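Putative type 11 methyltransferase (Sulfolobus solfataricus, PDB 3I9F) is a putative methyltransferase that probably transfers methyl groups from S-adenosylmethionine to a substrate not yet identified, and carries bound zinc ions in the crystal. Local coordinates at residues B[32-46]-B[59-72]. Numbering follows the deposited sequence.
Sequences CKYLLEFATKLYCID and FDSVITLSDPKEIP
Tyr43 packs closely against Ile71 in the tightly filled part of this contact: Ile71 CG1 stands 3.9 Å from the centroid of the Tyr43 ring, 12° off its normal, a CH-pi contact over one face. The two side chains run past each other in opposite directions, while Ile63, Tyr43's bridge partner, lies alongside it and brings CB to 3.7 Å from Tyr43 CD1. Ile45 shares this face of the sheet; with CG1 beside its own backbone N (chi1 -49°), its CD1 reaches Pro68 CB at 3.5 Å.

Beneath these side chains strands 42-45 and 63-65 run parallel, their N-to-C directions 25° apart. Four backbone hydrogen bonds alternate between them, from a nearly straight Ile63 N to Leu42 O (2.8 Å) through Cys44 N to Ile63 O and Leu65 N to Cys44 O, ending with Asp46 N to Leu65 O. At the start of the ladder a water takes over, accepting from Leu42 N and donating to Ser61 O at 2.7 Å. On the other face Val62 splits its methyls, CG1 against Cys44 SG and CG2 against Leu42 CD2 (4.0 Å), and Val55 of helix 49-58 covers Cys44 and Val62.

The end at helix 32-36 is closer to solvent, though Phe59 still leans obliquely on Leu36, Cys32 and Lys33, touching Cys32 CB with CE2 at 3.6 Å, while the Lys33 chain leads away. At the far end, Ser66 OG hydrogen-bonds Glu70 of the second subunit.

Strand 39-45, helix 49-58 and strand 63-65 form a beta-alpha-beta unit, with 63-65 one of two edge strands within the chain, in the 3-2-1-4-5-7-6 order of the Rossmann-like class I methyltransferase fold.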
ATOM      1  N   CYS B  32      17.133  -1.859  -0.507  1.00 60.68           N
ATOM      2  CA  CYS B  32      16.061  -2.774  -0.886  1.00 62.03           C
ATOM      3  C   CYS B  32      16.484  -4.212  -1.230  1.00 61.77           C
ATOM      4  O   CYS B  32      15.867  -5.153  -0.740  1.00 61.54           O
ATOM      5  CB  CYS B  32      15.240  -2.158  -2.016  1.00 62.22           C
ATOM      6  SG  CYS B  32      14.085  -0.911  -1.348  1.00 68.28           S
ATOM      7  N   LYS B  33      17.541  -4.399  -2.028  1.00 61.87           N
ATOM      8  CA  LYS B  33      17.955  -5.761  -2.386  1.00 61.65           C
ATOM      9  C   LYS B  33      18.443  -6.515  -1.178  1.00 60.36           C
ATOM     10  O   LYS B  33      18.211  -7.712  -1.050  1.00 60.19           O
ATOM     11  CB  LYS B  33      18.983  -5.776  -3.524  1.00 62.84           C
ATOM     12  CG  LYS B  33      20.473  -5.581  -3.167  1.00 65.41           C
ATOM     13  CD  LYS B  33      21.276  -5.234  -4.462  1.00 68.67           C
ATOM     14  CE  LYS B  33      22.708  -5.768  -4.439  1.00 70.90           C
ATOM     15  NZ  LYS B  33      22.744  -7.225  -4.045  1.00 71.73           N
ATOM     16  N   TYR B  34      19.062  -5.810  -0.249  1.00 59.08           N
ATOM     17  CA  TYR B  34      19.516  -6.469   0.958  1.00 58.14           C
ATOM     18  C   TYR B  34      18.334  -6.820   1.844  1.00 56.78           C
ATOM     19  O   TYR B  34      18.300  -7.894   2.406  1.00 57.55           O
ATOM     20  CB  TYR B  34      20.565  -5.627   1.673  1.00 58.59           C
ATOM     21  CG  TYR B  34      21.770  -5.330   0.788  1.00 59.51           C
ATOM     22  CD1 TYR B  34      22.854  -6.221   0.718  1.00 60.56           C
ATOM     23  CD2 TYR B  34      21.813  -4.188  -0.011  1.00 60.03           C
ATOM     24  CE1 TYR B  34      23.949  -5.972  -0.113  1.00 59.21           C
ATOM     25  CE2 TYR B  34      22.902  -3.939  -0.846  1.00 60.60           C
ATOM     26  CZ  TYR B  34      23.964  -4.838  -0.889  1.00 59.69           C
ATOM     27  OH  TYR B  34      25.042  -4.574  -1.696  1.00 61.27           O
ATOM     28  N   LEU B  35      17.332  -5.956   1.924  1.00 55.65           N
ATOM     29  CA  LEU B  35      16.128  -6.228   2.747  1.00 54.53           C
ATOM     30  C   LEU B  35      15.180  -7.273   2.145  1.00 54.35           C
ATOM     31  O   LEU B  35      14.433  -7.937   2.860  1.00 53.47           O
ATOM     32  CB  LEU B  35      15.331  -4.930   2.995  1.00 53.84           C
ATOM     33  CG  LEU B  35      16.065  -3.855   3.781  1.00 51.91           C
ATOM     34  CD1 LEU B  35      15.266  -2.588   3.795  1.00 48.22           C
ATOM     35  CD2 LEU B  35      16.362  -4.336   5.200  1.00 49.77           C
ATOM     36  N   LEU B  36      15.174  -7.380   0.824  1.00 54.79           N
ATOM     37  CA  LEU B  36      14.351  -8.377   0.145  1.00 55.48           C
ATOM     38  C   LEU B  36      14.646  -9.809   0.612  1.00 56.57           C
ATOM     39  O   LEU B  36      13.719 -10.607   0.804  1.00 56.94           O
ATOM     40  CB  LEU B  36      14.532  -8.279  -1.367  1.00 55.53           C
ATOM     41  CG  LEU B  36      13.691  -7.201  -2.025  1.00 54.19           C
ATOM     42  CD1 LEU B  36      13.715  -7.369  -3.522  1.00 53.70           C
ATOM     43  CD2 LEU B  36      12.273  -7.287  -1.490  1.00 54.04           C
ATOM     44  N   GLU B  37      15.915 -10.118   0.870  1.00 57.25           N
ATOM     45  CA  GLU B  37      16.253 -11.460   1.335  1.00 57.98           C
ATOM     46  C   GLU B  37      15.741 -11.741   2.770  1.00 57.27           C
ATOM     47  O   GLU B  37      15.931 -12.828   3.269  1.00 57.24           O
ATOM     48  CB  GLU B  37      17.774 -11.759   1.110  1.00 59.01           C
ATOM     49  CG  GLU B  37      18.798 -11.609   2.317  1.00 62.42           C
ATOM     50  CD  GLU B  37      20.284 -11.367   1.848  1.00 67.28           C
ATOM     51  OE1 GLU B  37      21.239 -12.095   2.292  1.00 68.78           O
ATOM     52  OE2 GLU B  37      20.483 -10.426   1.025  1.00 69.02           O
ATOM     53  N   PHE B  38      15.083 -10.778   3.421  1.00 56.50           N
ATOM     54  CA  PHE B  38      14.623 -10.964   4.810  1.00 56.02           C
ATOM     55  C   PHE B  38      13.149 -10.649   5.062  1.00 54.97           C
ATOM     56  O   PHE B  38      12.656 -10.872   6.172  1.00 53.77           O
ATOM     57  CB  PHE B  38      15.415 -10.073   5.765  1.00 56.31           C
ATOM     58  CG  PHE B  38      16.859 -10.422   5.881  1.00 58.30           C
ATOM     59  CD1 PHE B  38      17.253 -11.597   6.516  1.00 61.02           C
ATOM     60  CD2 PHE B  38      17.835  -9.561   5.385  1.00 60.11           C
ATOM     61  CE1 PHE B  38      18.604 -11.929   6.632  1.00 60.78           C
ATOM     62  CE2 PHE B  38      19.176  -9.860   5.512  1.00 61.10           C
ATOM     63  CZ  PHE B  38      19.568 -11.048   6.139  1.00 61.65           C
ATOM     64  N   ALA B  39      12.456 -10.124   4.052  1.00 54.27           N
ATOM     65  CA  ALA B  39      11.129  -9.555   4.244  1.00 53.59           C
ATOM     66  C   ALA B  39      10.020 -10.474   3.719  1.00 52.95           C
ATOM     67  O   ALA B  39      10.012 -10.823   2.521  1.00 53.05           O
ATOM     68  CB  ALA B  39      11.050  -8.190   3.557  1.00 53.44           C
ATOM     69  N   THR B  40       9.093 -10.847   4.615  1.00 51.60           N
ATOM     70  CA  THR B  40       7.804 -11.425   4.223  1.00 50.25           C
ATOM     71  C   THR B  40       6.987 -10.367   3.480  1.00 49.54           C
ATOM     72  O   THR B  40       6.334 -10.683   2.502  1.00 50.48           O
ATOM     73  CB  THR B  40       6.977 -12.046   5.428  1.00 50.42           C
ATOM     74  OG1 THR B  40       6.601 -11.055   6.368  1.00 48.39           O
ATOM     75  CG2 THR B  40       7.759 -13.117   6.193  1.00 50.82           C
ATOM     76  N   LYS B  41       7.000  -9.121   3.952  1.00 48.20           N
ATOM     77  CA  LYS B  41       6.568  -7.959   3.161  1.00 47.04           C
ATOM     78  C   LYS B  41       7.585  -6.848   3.271  1.00 44.90           C
ATOM     79  O   LYS B  41       8.138  -6.633   4.325  1.00 43.79           O
ATOM     80  CB  LYS B  41       5.273  -7.370   3.678  1.00 47.68           C
ATOM     81  CG  LYS B  41       4.012  -8.091   3.296  1.00 51.20           C
ATOM     82  CD  LYS B  41       2.777  -7.288   3.763  1.00 52.63           C
ATOM     83  CE  LYS B  41       1.496  -8.087   3.551  1.00 53.61           C
ATOM     84  NZ  LYS B  41       0.620  -7.906   4.739  1.00 54.98           N
ATOM     85  N   LEU B  42       7.778  -6.106   2.191  1.00 43.32           N
ATOM     86  CA  LEU B  42       8.678  -4.970   2.190  1.00 42.30           C
ATOM     87  C   LEU B  42       7.923  -3.737   1.733  1.00 41.74           C
ATOM     88  O   LEU B  42       7.401  -3.697   0.600  1.00 41.04           O
ATOM     89  CB  LEU B  42       9.884  -5.204   1.281  1.00 41.49           C
ATOM     90  CG  LEU B  42      10.931  -4.093   1.218  1.00 40.85           C
ATOM     91  CD1 LEU B  42      11.323  -3.545   2.586  1.00 39.08           C
ATOM     92  CD2 LEU B  42      12.164  -4.644   0.515  1.00 41.17           C
ATOM     93  N   TYR B  43       7.874  -2.744   2.624  1.00 40.76           N
ATOM     94  CA  TYR B  43       7.329  -1.440   2.302  1.00 40.48           C
ATOM     95  C   TYR B  43       8.480  -0.461   2.115  1.00 41.13           C
ATOM     96  O   TYR B  43       9.399  -0.420   2.942  1.00 42.16           O
ATOM     97  CB  TYR B  43       6.481  -0.922   3.444  1.00 39.94           C
ATOM     98  CG  TYR B  43       5.228  -1.672   3.769  1.00 38.94           C
ATOM     99  CD1 TYR B  43       4.071  -1.453   3.052  1.00 38.13           C
ATOM    100  CD2 TYR B  43       5.172  -2.560   4.849  1.00 38.24           C
ATOM    101  CE1 TYR B  43       2.895  -2.117   3.356  1.00 36.84           C
ATOM    102  CE2 TYR B  43       3.995  -3.203   5.175  1.00 37.09           C
ATOM    103  CZ  TYR B  43       2.856  -2.976   4.420  1.00 36.57           C
ATOM    104  OH  TYR B  43       1.668  -3.623   4.704  1.00 37.98           O
ATOM    105  N   CYS B  44       8.423   0.328   1.055  1.00 41.33           N
ATOM    106  CA  CYS B  44       9.310   1.456   0.848  1.00 42.49           C
ATOM    107  C   CYS B  44       8.533   2.766   0.898  1.00 41.28           C
ATOM    108  O   CYS B  44       7.644   2.995   0.079  1.00 40.45           O
ATOM    109  CB  CYS B  44       9.941   1.350  -0.516  1.00 42.92           C
ATOM    110  SG  CYS B  44      11.123   0.020  -0.601  1.00 52.24           S
ATOM    111  N   ILE B  45       8.894   3.618   1.845  1.00 40.46           N
ATOM    112  CA  ILE B  45       8.288   4.938   1.998  1.00 40.12           C
ATOM    113  C   ILE B  45       9.235   6.071   1.576  1.00 40.02           C
ATOM    114  O   ILE B  45      10.368   6.156   2.021  1.00 39.35           O
ATOM    115  CB  ILE B  45       7.883   5.204   3.465  1.00 40.04           C
ATOM    116  CG1 ILE B  45       7.097   4.003   4.000  1.00 39.21           C
ATOM    117  CG2 ILE B  45       7.127   6.525   3.557  1.00 38.21           C
ATOM    118  CD1 ILE B  45       6.320   4.228   5.233  1.00 39.35           C
ATOM    119  N   ASP B  46       8.763   6.947   0.718  1.00 40.36           N
ATOM    120  CA  ASP B  46       9.485   8.169   0.448  1.00 41.24           C
ATOM    121  C   ASP B  46       8.548   9.226  -0.117  1.00 40.78           C
ATOM    122  O   ASP B  46       7.679   8.952  -0.938  1.00 39.77           O
ATOM    123  CB  ASP B  46      10.702   7.935  -0.483  1.00 41.77           C
ATOM    124  CG  ASP B  46      11.830   8.991  -0.280  1.00 45.55           C
ATOM    125  OD1 ASP B  46      13.003   8.585  -0.073  1.00 47.44           O
ATOM    126  OD2 ASP B  46      11.544  10.234  -0.300  1.00 49.95           O
ATOM    127  N   PHE B  59      11.943  -3.597  -8.455  1.00 55.60           N
ATOM    128  CA  PHE B  59      11.551  -4.504  -7.389  1.00 54.93           C
ATOM    129  C   PHE B  59      10.041  -4.560  -7.265  1.00 54.63           C
ATOM    130  O   PHE B  59       9.462  -3.845  -6.457  1.00 54.99           O
ATOM    131  CB  PHE B  59      12.111  -4.031  -6.055  1.00 55.07           C
ATOM    132  CG  PHE B  59      13.617  -4.024  -5.963  1.00 56.07           C
ATOM    133  CD1 PHE B  59      14.346  -5.201  -6.077  1.00 58.22           C
ATOM    134  CD2 PHE B  59      14.294  -2.850  -5.687  1.00 55.42           C
ATOM    135  CE1 PHE B  59      15.738  -5.198  -5.954  1.00 58.59           C
ATOM    136  CE2 PHE B  59      15.665  -2.826  -5.564  1.00 56.95           C
ATOM    137  CZ  PHE B  59      16.400  -4.007  -5.693  1.00 58.75           C
ATOM    138  N   ASP B  60       9.399  -5.434  -8.028  1.00 54.21           N
ATOM    139  CA  ASP B  60       7.945  -5.391  -8.186  1.00 53.67           C
ATOM    140  C   ASP B  60       7.130  -5.876  -6.963  1.00 52.27           C
ATOM    141  O   ASP B  60       5.975  -5.482  -6.762  1.00 52.97           O
ATOM    142  CB  ASP B  60       7.574  -6.173  -9.438  1.00 54.49           C
ATOM    143  CG  ASP B  60       6.086  -6.237  -9.662  1.00 57.49           C
ATOM    144  OD1 ASP B  60       5.479  -5.201 -10.042  1.00 60.81           O
ATOM    145  OD2 ASP B  60       5.521  -7.335  -9.432  1.00 62.55           O
ATOM    146  N   SER B  61       7.720  -6.728  -6.143  1.00 50.07           N
ATOM    147  CA  SER B  61       7.080  -7.146  -4.904  1.00 48.11           C
ATOM    148  C   SER B  61       6.986  -6.030  -3.802  1.00 46.30           C
ATOM    149  O   SER B  61       6.213  -6.143  -2.828  1.00 44.56           O
ATOM    150  CB  SER B  61       7.857  -8.334  -4.351  1.00 48.06           C
ATOM    151  OG  SER B  61       9.224  -7.998  -4.186  1.00 47.71           O
ATOM    152  N   VAL B  62       7.812  -4.993  -3.944  1.00 44.41           N
ATOM    153  CA  VAL B  62       7.901  -3.911  -2.948  1.00 43.07           C
ATOM    154  C   VAL B  62       6.586  -3.112  -2.925  1.00 41.30           C
ATOM    155  O   VAL B  62       5.974  -2.843  -3.964  1.00 40.22           O
ATOM    156  CB  VAL B  62       9.120  -2.990  -3.205  1.00 42.57           C
ATOM    157  CG1 VAL B  62       9.049  -1.783  -2.326  1.00 42.71           C
ATOM    158  CG2 VAL B  62      10.384  -3.722  -2.899  1.00 42.86           C
ATOM    159  N   ILE B  63       6.110  -2.798  -1.735  1.00 39.65           N
ATOM    160  CA  ILE B  63       4.951  -1.919  -1.655  1.00 38.47           C
ATOM    161  C   ILE B  63       5.460  -0.479  -1.419  1.00 37.13           C
ATOM    162  O   ILE B  63       5.979  -0.180  -0.382  1.00 36.55           O
ATOM    163  CB  ILE B  63       3.990  -2.364  -0.571  1.00 38.15           C
ATOM    164  CG1 ILE B  63       3.544  -3.817  -0.812  1.00 36.33           C
ATOM    165  CG2 ILE B  63       2.786  -1.400  -0.531  1.00 37.08           C
ATOM    166  CD1 ILE B  63       2.654  -4.441   0.368  1.00 33.81           C
ATOM    167  N   THR B  64       5.341   0.370  -2.423  1.00 36.58           N
ATOM    168  CA  THR B  64       5.811   1.764  -2.362  1.00 36.40           C
ATOM    169  C   THR B  64       4.702   2.679  -1.839  1.00 35.69           C
ATOM    170  O   THR B  64       3.604   2.612  -2.315  1.00 37.05           O
ATOM    171  CB  THR B  64       6.256   2.308  -3.742  1.00 36.43           C
ATOM    172  OG1 THR B  64       5.208   2.131  -4.696  1.00 38.36           O
ATOM    173  CG2 THR B  64       7.502   1.612  -4.251  1.00 35.02           C
ATOM    174  N   LEU B  65       5.010   3.518  -0.851  1.00 34.40           N
ATOM    175  CA  LEU B  65       4.051   4.411  -0.262  1.00 33.32           C
ATOM    176  C   LEU B  65       4.654   5.794  -0.126  1.00 32.92           C
ATOM    177  O   LEU B  65       5.830   5.926   0.208  1.00 31.86           O
ATOM    178  CB  LEU B  65       3.635   3.914   1.112  1.00 32.54           C
ATOM    179  CG  LEU B  65       2.956   2.554   1.216  1.00 32.36           C
ATOM    180  CD1 LEU B  65       2.763   2.197   2.699  1.00 29.67           C
ATOM    181  CD2 LEU B  65       1.594   2.475   0.453  1.00 31.09           C
ATOM    182  N   SER B  66       3.826   6.824  -0.323  1.00 32.76           N
ATOM    183  CA  SER B  66       4.247   8.214  -0.077  1.00 33.30           C
ATOM    184  C   SER B  66       4.365   8.493   1.411  1.00 33.83           C
ATOM    185  O   SER B  66       4.987   9.446   1.800  1.00 34.49           O
ATOM    186  CB  SER B  66       3.256   9.212  -0.690  1.00 33.05           C
ATOM    187  OG  SER B  66       2.033   9.244   0.033  1.00 34.84           O
ATOM    188  N   ASP B  67       3.833   7.601   2.237  1.00 34.14           N
ATOM    189  CA  ASP B  67       3.588   7.872   3.615  1.00 35.20           C
ATOM    190  C   ASP B  67       3.121   6.547   4.284  1.00 34.63           C
ATOM    191  O   ASP B  67       2.587   5.679   3.624  1.00 34.51           O
ATOM    192  CB  ASP B  67       2.448   8.897   3.609  1.00 36.02           C
ATOM    193  CG  ASP B  67       1.985   9.249   4.957  1.00 39.51           C
ATOM    194  OD1 ASP B  67       2.617  10.143   5.575  1.00 47.77           O
ATOM    195  OD2 ASP B  67       1.019   8.622   5.413  1.00 45.56           O
ATOM    196  N   PRO B  68       3.265   6.407   5.597  1.00 33.80           N
ATOM    197  CA  PRO B  68       2.906   5.148   6.214  1.00 33.71           C
ATOM    198  C   PRO B  68       1.428   4.954   6.591  1.00 33.78           C
ATOM    199  O   PRO B  68       1.066   3.921   7.142  1.00 34.08           O
ATOM    200  CB  PRO B  68       3.783   5.123   7.453  1.00 33.63           C
ATOM    201  CG  PRO B  68       3.838   6.539   7.846  1.00 35.08           C
ATOM    202  CD  PRO B  68       3.980   7.271   6.524  1.00 34.14           C
ATOM    203  N   LYS B  69       0.565   5.880   6.239  1.00 33.89           N
ATOM    204  CA  LYS B  69      -0.839   5.775   6.594  1.00 34.27           C
ATOM    205  C   LYS B  69      -1.486   4.384   6.321  1.00 34.60           C
ATOM    206  O   LYS B  69      -2.179   3.852   7.166  1.00 33.79           O
ATOM    207  CB  LYS B  69      -1.611   6.886   5.880  1.00 34.03           C
ATOM    208  CG  LYS B  69      -3.107   6.906   6.068  1.00 34.48           C
ATOM    209  CD  LYS B  69      -3.700   7.989   5.114  1.00 38.26           C
ATOM    210  CE  LYS B  69      -5.227   7.917   4.937  1.00 38.68           C
ATOM    211  NZ  LYS B  69      -5.944   7.759   6.230  1.00 37.82           N
ATOM    212  N   GLU B  70      -1.283   3.812   5.143  1.00 35.12           N
ATOM    213  CA  GLU B  70      -2.055   2.613   4.765  1.00 35.32           C
ATOM    214  C   GLU B  70      -1.467   1.306   5.305  1.00 35.21           C
ATOM    215  O   GLU B  70      -2.033   0.243   5.105  1.00 36.34           O
ATOM    216  CB  GLU B  70      -2.231   2.559   3.262  1.00 34.99           C
ATOM    217  CG  GLU B  70      -3.022   3.748   2.670  1.00 36.32           C
ATOM    218  CD  GLU B  70      -4.489   3.872   3.176  1.00 36.94           C
ATOM    219  OE1 GLU B  70      -5.038   2.872   3.690  1.00 37.96           O
ATOM    220  OE2 GLU B  70      -5.093   4.974   3.058  1.00 35.89           O
ATOM    221  N   ILE B  71      -0.333   1.406   6.000  1.00 34.69           N
ATOM    222  CA  ILE B  71       0.260   0.289   6.667  1.00 33.60           C
ATOM    223  C   ILE B  71      -0.526   0.045   7.949  1.00 34.41           C
ATOM    224  O   ILE B  71      -0.747   0.977   8.739  1.00 34.28           O
ATOM    225  CB  ILE B  71       1.712   0.512   7.061  1.00 33.13           C
ATOM    226  CG1 ILE B  71       2.592   0.839   5.845  1.00 31.56           C
ATOM    227  CG2 ILE B  71       2.222  -0.719   7.753  1.00 31.18           C
ATOM    228  CD1 ILE B  71       4.091   1.090   6.167  1.00 27.40           C
ATOM    229  N   PRO B  72      -0.967  -1.205   8.141  1.00 35.18           N
ATOM    230  CA  PRO B  72      -1.870  -1.509   9.237  1.00 35.75           C
ATOM    231  C   PRO B  72      -1.255  -1.354  10.624  1.00 36.82           C
ATOM    232  O   PRO B  72      -0.031  -1.466  10.796  1.00 37.40           O
ATOM    233  CB  PRO B  72      -2.287  -2.959   8.976  1.00 35.63           C
ATOM    234  CG  PRO B  72      -1.518  -3.413   7.720  1.00 35.89           C
ATOM    235  CD  PRO B  72      -0.953  -2.239   7.077  1.00 34.97           C
TER
HETATM  236  O   HOH W   1       6.305  -6.941  -0.198  1.00 46.96           O